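Local coordinates for transcriptional regulator, SorC family (PDB 2O0M), which probably regulates transcription as a sugar-responsive, DNA-binding member of the SorC family, at residues Glu271-Glu279 with Lys286-Leu297. Numbering follows the deposited sequence.
Sequences ESFGYFFDE and KIPRIGLQLKNL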
loop_
_atom_site.group_PDB
_atom_site.type_symbol
_atom_site.label_atom_id
_atom_site.label_comp_id
_atom_site.label_asym_id
_atom_site.label_seq_id
_atom_site.Cartn_x
_atom_site.Cartn_y
_atom_site.Cartn_z
ATOM N N GLU A 271 -3.464 5.642 8.155
ATOM C CA GLU A 271 -2.042 5.488 7.895
ATOM C C GLU A 271 -1.841 5.036 6.446
ATOM O O GLU A 271 -2.649 4.282 5.876
ATOM C CB GLU A 271 -1.440 4.448 8.856
ATOM C CG GLU A 271 0.076 4.252 8.735
ATOM C CD GLU A 271 0.499 3.345 7.609
ATOM O OE1 GLU A 271 -0.353 2.613 7.060
ATOM O OE2 GLU A 271 1.700 3.359 7.261
ATOM N N SER A 272 -0.752 5.503 5.850
ATOM C CA SER A 272 -0.278 4.924 4.599
ATOM C C SER A 272 1.182 5.317 4.382
ATOM O O SER A 272 1.552 6.481 4.588
ATOM C CB SER A 272 -1.141 5.382 3.428
ATOM O OG SER A 272 -0.913 4.583 2.303
ATOM N N PHE A 273 2.006 4.345 4.002
ATOM C CA PHE A 273 3.444 4.569 3.719
ATOM C C PHE A 273 4.235 5.124 4.911
ATOM O O PHE A 273 5.316 5.702 4.730
ATOM C CB PHE A 273 3.651 5.499 2.524
ATOM C CG PHE A 273 2.868 5.140 1.308
ATOM C CD1 PHE A 273 3.258 4.098 0.493
ATOM C CD2 PHE A 273 1.769 5.892 0.942
ATOM C CE1 PHE A 273 2.519 3.790 -0.657
ATOM C CE2 PHE A 273 1.041 5.579 -0.196
ATOM C CZ PHE A 273 1.417 4.541 -0.978
ATOM N N GLY A 274 3.723 4.950 6.126
ATOM C CA GLY A 274 4.385 5.494 7.308
ATOM C C GLY A 274 4.064 6.947 7.581
ATOM O O GLY A 274 4.791 7.619 8.350
ATOM N N TYR A 275 3.002 7.438 6.941
ATOM C CA TYR A 275 2.410 8.741 7.256
ATOM C C TYR A 275 1.076 8.527 7.935
ATOM O O TYR A 275 0.339 7.606 7.573
ATOM C CB TYR A 275 2.184 9.576 5.992
ATOM C CG TYR A 275 3.446 9.827 5.187
ATOM C CD1 TYR A 275 4.187 10.989 5.345
ATOM C CD2 TYR A 275 3.904 8.884 4.276
ATOM C CE1 TYR A 275 5.343 11.209 4.612
ATOM C CE2 TYR A 275 5.055 9.086 3.542
ATOM C CZ TYR A 275 5.772 10.250 3.697
ATOM O OH TYR A 275 6.915 10.435 2.946
ATOM N N PHE A 276 0.760 9.385 8.908
ATOM C CA PHE A 276 -0.520 9.319 9.610
ATOM C C PHE A 276 -1.355 10.556 9.323
ATOM O O PHE A 276 -0.836 11.661 9.353
ATOM C CB PHE A 276 -0.285 9.158 11.111
ATOM C CG PHE A 276 0.321 7.838 11.463
ATOM C CD1 PHE A 276 -0.489 6.780 11.846
ATOM C CD2 PHE A 276 1.689 7.622 11.329
ATOM C CE1 PHE A 276 0.046 5.553 12.131
ATOM C CE2 PHE A 276 2.238 6.377 11.602
ATOM C CZ PHE A 276 1.422 5.347 12.005
ATOM N N PHE A 277 -2.642 10.349 9.050
ATOM C CA PHE A 277 -3.538 11.414 8.582
ATOM C C PHE A 277 -4.734 11.590 9.520
ATOM O O PHE A 277 -5.339 10.616 9.947
ATOM C CB PHE A 277 -4.070 11.088 7.186
ATOM C CG PHE A 277 -2.993 10.797 6.176
ATOM C CD1 PHE A 277 -2.547 11.787 5.299
ATOM C CD2 PHE A 277 -2.428 9.527 6.088
ATOM C CE1 PHE A 277 -1.564 11.513 4.368
ATOM C CE2 PHE A 277 -1.438 9.255 5.164
ATOM C CZ PHE A 277 -0.996 10.257 4.302
ATOM N N ASP A 278 -5.090 12.838 9.823
ATOM C CA ASP A 278 -6.324 13.089 10.560
ATOM C C ASP A 278 -7.498 13.152 9.581
ATOM O O ASP A 278 -7.303 12.982 8.375
ATOM C CB ASP A 278 -6.217 14.336 11.461
ATOM C CG ASP A 278 -6.069 15.635 10.685
ATOM O OD1 ASP A 278 -6.376 15.679 9.479
ATOM O OD2 ASP A 278 -5.647 16.636 11.303
ATOM N N GLU A 279 -8.712 13.355 10.089
ATOM C CA GLU A 279 -9.912 13.277 9.238
ATOM C C GLU A 279 -9.959 14.381 8.169
ATOM O O GLU A 279 -10.591 14.217 7.122
ATOM C CB GLU A 279 -11.199 13.252 10.080
ATOM C CG GLU A 279 -11.688 14.584 10.593
ATOM C CD GLU A 279 -13.049 14.480 11.265
ATOM O OE1 GLU A 279 -13.466 15.469 11.907
ATOM O OE2 GLU A 279 -13.698 13.411 11.163
ATOM N N LYS A 286 4.823 11.484 10.746
ATOM C CA LYS A 286 5.480 10.531 9.850
ATOM C C LYS A 286 6.681 9.878 10.532
ATOM O O LYS A 286 7.401 10.512 11.314
ATOM C CB LYS A 286 5.897 11.201 8.540
ATOM C CG LYS A 286 6.968 12.265 8.690
ATOM C CD LYS A 286 7.126 13.070 7.412
ATOM C CE LYS A 286 8.215 14.129 7.563
ATOM N NZ LYS A 286 8.525 14.762 6.245
ATOM N N ILE A 287 6.879 8.598 10.256
ATOM C CA ILE A 287 8.027 7.870 10.799
ATOM C C ILE A 287 9.256 8.184 9.946
ATOM O O ILE A 287 9.119 8.692 8.824
ATOM C CB ILE A 287 7.778 6.343 10.866
ATOM C CG1 ILE A 287 7.560 5.751 9.462
ATOM C CG2 ILE A 287 6.581 6.043 11.782
ATOM C CD1 ILE A 287 7.526 4.257 9.438
ATOM N N PRO A 288 10.466 7.908 10.470
ATOM C CA PRO A 288 11.645 8.157 9.636
ATOM C C PRO A 288 11.590 7.397 8.306
ATOM O O PRO A 288 11.216 6.226 8.269
ATOM C CB PRO A 288 12.804 7.692 10.527
ATOM C CG PRO A 288 12.281 7.859 11.918
ATOM C CD PRO A 288 10.845 7.410 11.804
ATOM N N ARG A 289 11.934 8.084 7.222
ATOM C CA ARG A 289 11.697 7.560 5.878
ATOM C C ARG A 289 12.863 6.722 5.390
ATOM O O ARG A 289 14.020 7.156 5.435
ATOM C CB ARG A 289 11.456 8.687 4.876
ATOM C CG ARG A 289 11.374 8.207 3.435
ATOM C CD ARG A 289 10.982 9.330 2.499
ATOM N NE ARG A 289 12.039 10.347 2.393
ATOM C CZ ARG A 289 13.044 10.308 1.517
ATOM N NH1 ARG A 289 13.161 9.308 0.651
ATOM N NH2 ARG A 289 13.943 11.290 1.497
ATOM N N ILE A 290 12.542 5.522 4.921
ATOM C CA ILE A 290 13.479 4.682 4.203
ATOM C C ILE A 290 12.735 4.199 2.970
ATOM O O ILE A 290 11.983 3.244 3.054
ATOM C CB ILE A 290 13.936 3.475 5.028
ATOM C CG1 ILE A 290 14.412 3.920 6.415
ATOM C CG2 ILE A 290 15.024 2.709 4.266
ATOM C CD1 ILE A 290 14.717 2.786 7.362
ATOM N N GLY A 291 12.917 4.888 1.850
ATOM C CA GLY A 291 12.199 4.553 0.613
ATOM C C GLY A 291 11.306 5.693 0.127
ATOM O O GLY A 291 11.663 6.862 0.215
ATOM N N LEU A 292 10.126 5.345 -0.364
ATOM C CA LEU A 292 9.277 6.285 -1.094
ATOM C C LEU A 292 8.892 7.535 -0.314
ATOM O O LEU A 292 8.505 7.450 0.844
ATOM C CB LEU A 292 7.986 5.572 -1.523
ATOM C CG LEU A 292 6.918 6.489 -2.119
ATOM C CD1 LEU A 292 7.115 6.640 -3.627
ATOM C CD2 LEU A 292 5.522 5.995 -1.800
ATOM N N GLN A 293 8.974 8.692 -0.971
ATOM C CA GLN A 293 8.388 9.927 -0.447
ATOM C C GLN A 293 6.941 10.107 -0.906
ATOM O O GLN A 293 6.635 9.924 -2.079
ATOM C CB GLN A 293 9.170 11.134 -0.937
ATOM C CG GLN A 293 10.606 11.152 -0.535
ATOM C CD GLN A 293 11.310 12.423 -0.993
ATOM O OE1 GLN A 293 10.882 13.532 -0.668
ATOM N NE2 GLN A 293 12.392 12.264 -1.748
ATOM N N LEU A 294 6.063 10.504 0.008
ATOM C CA LEU A 294 4.662 10.744 -0.328
ATOM C C LEU A 294 4.538 11.694 -1.523
ATOM O O LEU A 294 3.759 11.442 -2.446
ATOM C CB LEU A 294 3.923 11.324 0.881
ATOM C CG LEU A 294 2.401 11.467 0.820
ATOM C CD1 LEU A 294 1.741 10.119 0.677
ATOM C CD2 LEU A 294 1.907 12.161 2.073
ATOM N N LYS A 295 5.323 12.771 -1.511
ATOM C CA LYS A 295 5.253 13.782 -2.577
ATOM C C LYS A 295 5.515 13.194 -3.966
ATOM O O LYS A 295 5.018 13.707 -4.975
ATOM C CB LYS A 295 6.225 14.948 -2.315
ATOM C CG LYS A 295 7.667 14.699 -2.731
ATOM C CD LYS A 295 8.512 15.958 -2.575
ATOM C CE LYS A 295 9.942 15.738 -3.031
ATOM N NZ LYS A 295 10.839 16.775 -2.436
ATOM N N ASN A 296 6.306 12.133 -4.026
ATOM C CA ASN A 296 6.689 11.554 -5.310
ATOM C C ASN A 296 5.655 10.587 -5.872
ATOM O O ASN A 296 5.760 10.184 -7.027
ATOM C CB ASN A 296 8.049 10.877 -5.208
ATOM C CG ASN A 296 9.193 11.874 -5.007
ATOM O OD1 ASN A 296 9.113 13.039 -5.409
ATOM N ND2 ASN A 296 10.262 11.408 -4.387
ATOM N N LEU A 297 4.656 10.217 -5.072
ATOM C CA LEU A 297 3.569 9.381 -5.599
ATOM C C LEU A 297 2.878 10.040 -6.776
ATOM O O LEU A 297 2.453 9.349 -7.695
ATOM C CB LEU A 297 2.508 9.097 -4.538
ATOM C CG LEU A 297 2.755 8.013 -3.513
ATOM C CD1 LEU A 297 1.483 7.861 -2.696
ATOM C CD2 LEU A 297 3.119 6.693 -4.187
HETATM O O HOH W 1 7.257 8.291 6.897
#
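Y275 reaches from a type I' β-hairpin, turning from S272 to Y275, into the loop that follows the next antiparallel strand, within the putative sugar-binding domain. Y275 faces K286 as an antiparallel non-hydrogen-bonded pair, and their side chains run the same way. From CB, the first torsion sets CG anti to the residue's own carbonyl carbon (chi1 -58°), 4.2 Å from L294 CD2, and leaves F273 CB at the ring edge. CD1 then lies 3.6 Å from K286 CB, and CE1 follows the extended lysine chain to CD. On the other flank of the ring, CE2 and CZ lie beneath L294 CB; this leucine slides past in the opposite direction, and its CB makes a CH-π contact over the rim of one face, 3.9 Å from the ring centroid. At the tip, Y275 OH accepts a nearly straight hydrogen bond from L294 N (3.1 Å, 166°), so face and hydroxyl together hold the chain where residues 294-297 take up helical backbone angles. R177 NE, from outside both segments, hydrogen-bonds to L292 O.

L294 also turns CD2 to the edge of the F277 ring. In the turn, the F273 ring meets three leucines: L292 CD2 lies over one face, 3.7 Å from CD1, whereas L297 CD1, 3.4 Å from CE2, and L294 CD1 approach obliquely. Both F273 and L297 continue onto V239 of strand 238-245, which joins the loop to the main sheet.

G274, in the turn, packs its CA against I287 CG1 and CD1. Its amide is tied back to E271 OE2, and that carboxylate also forms a salt bridge with R253. The carbonyl of the next peptide, G274 O, accepts I287 N at 3.0 Å and a hydrogen bond from a water that also bonds I287 O; this water lies over the centre of the Y275 ring, on the face opposite L294 CB.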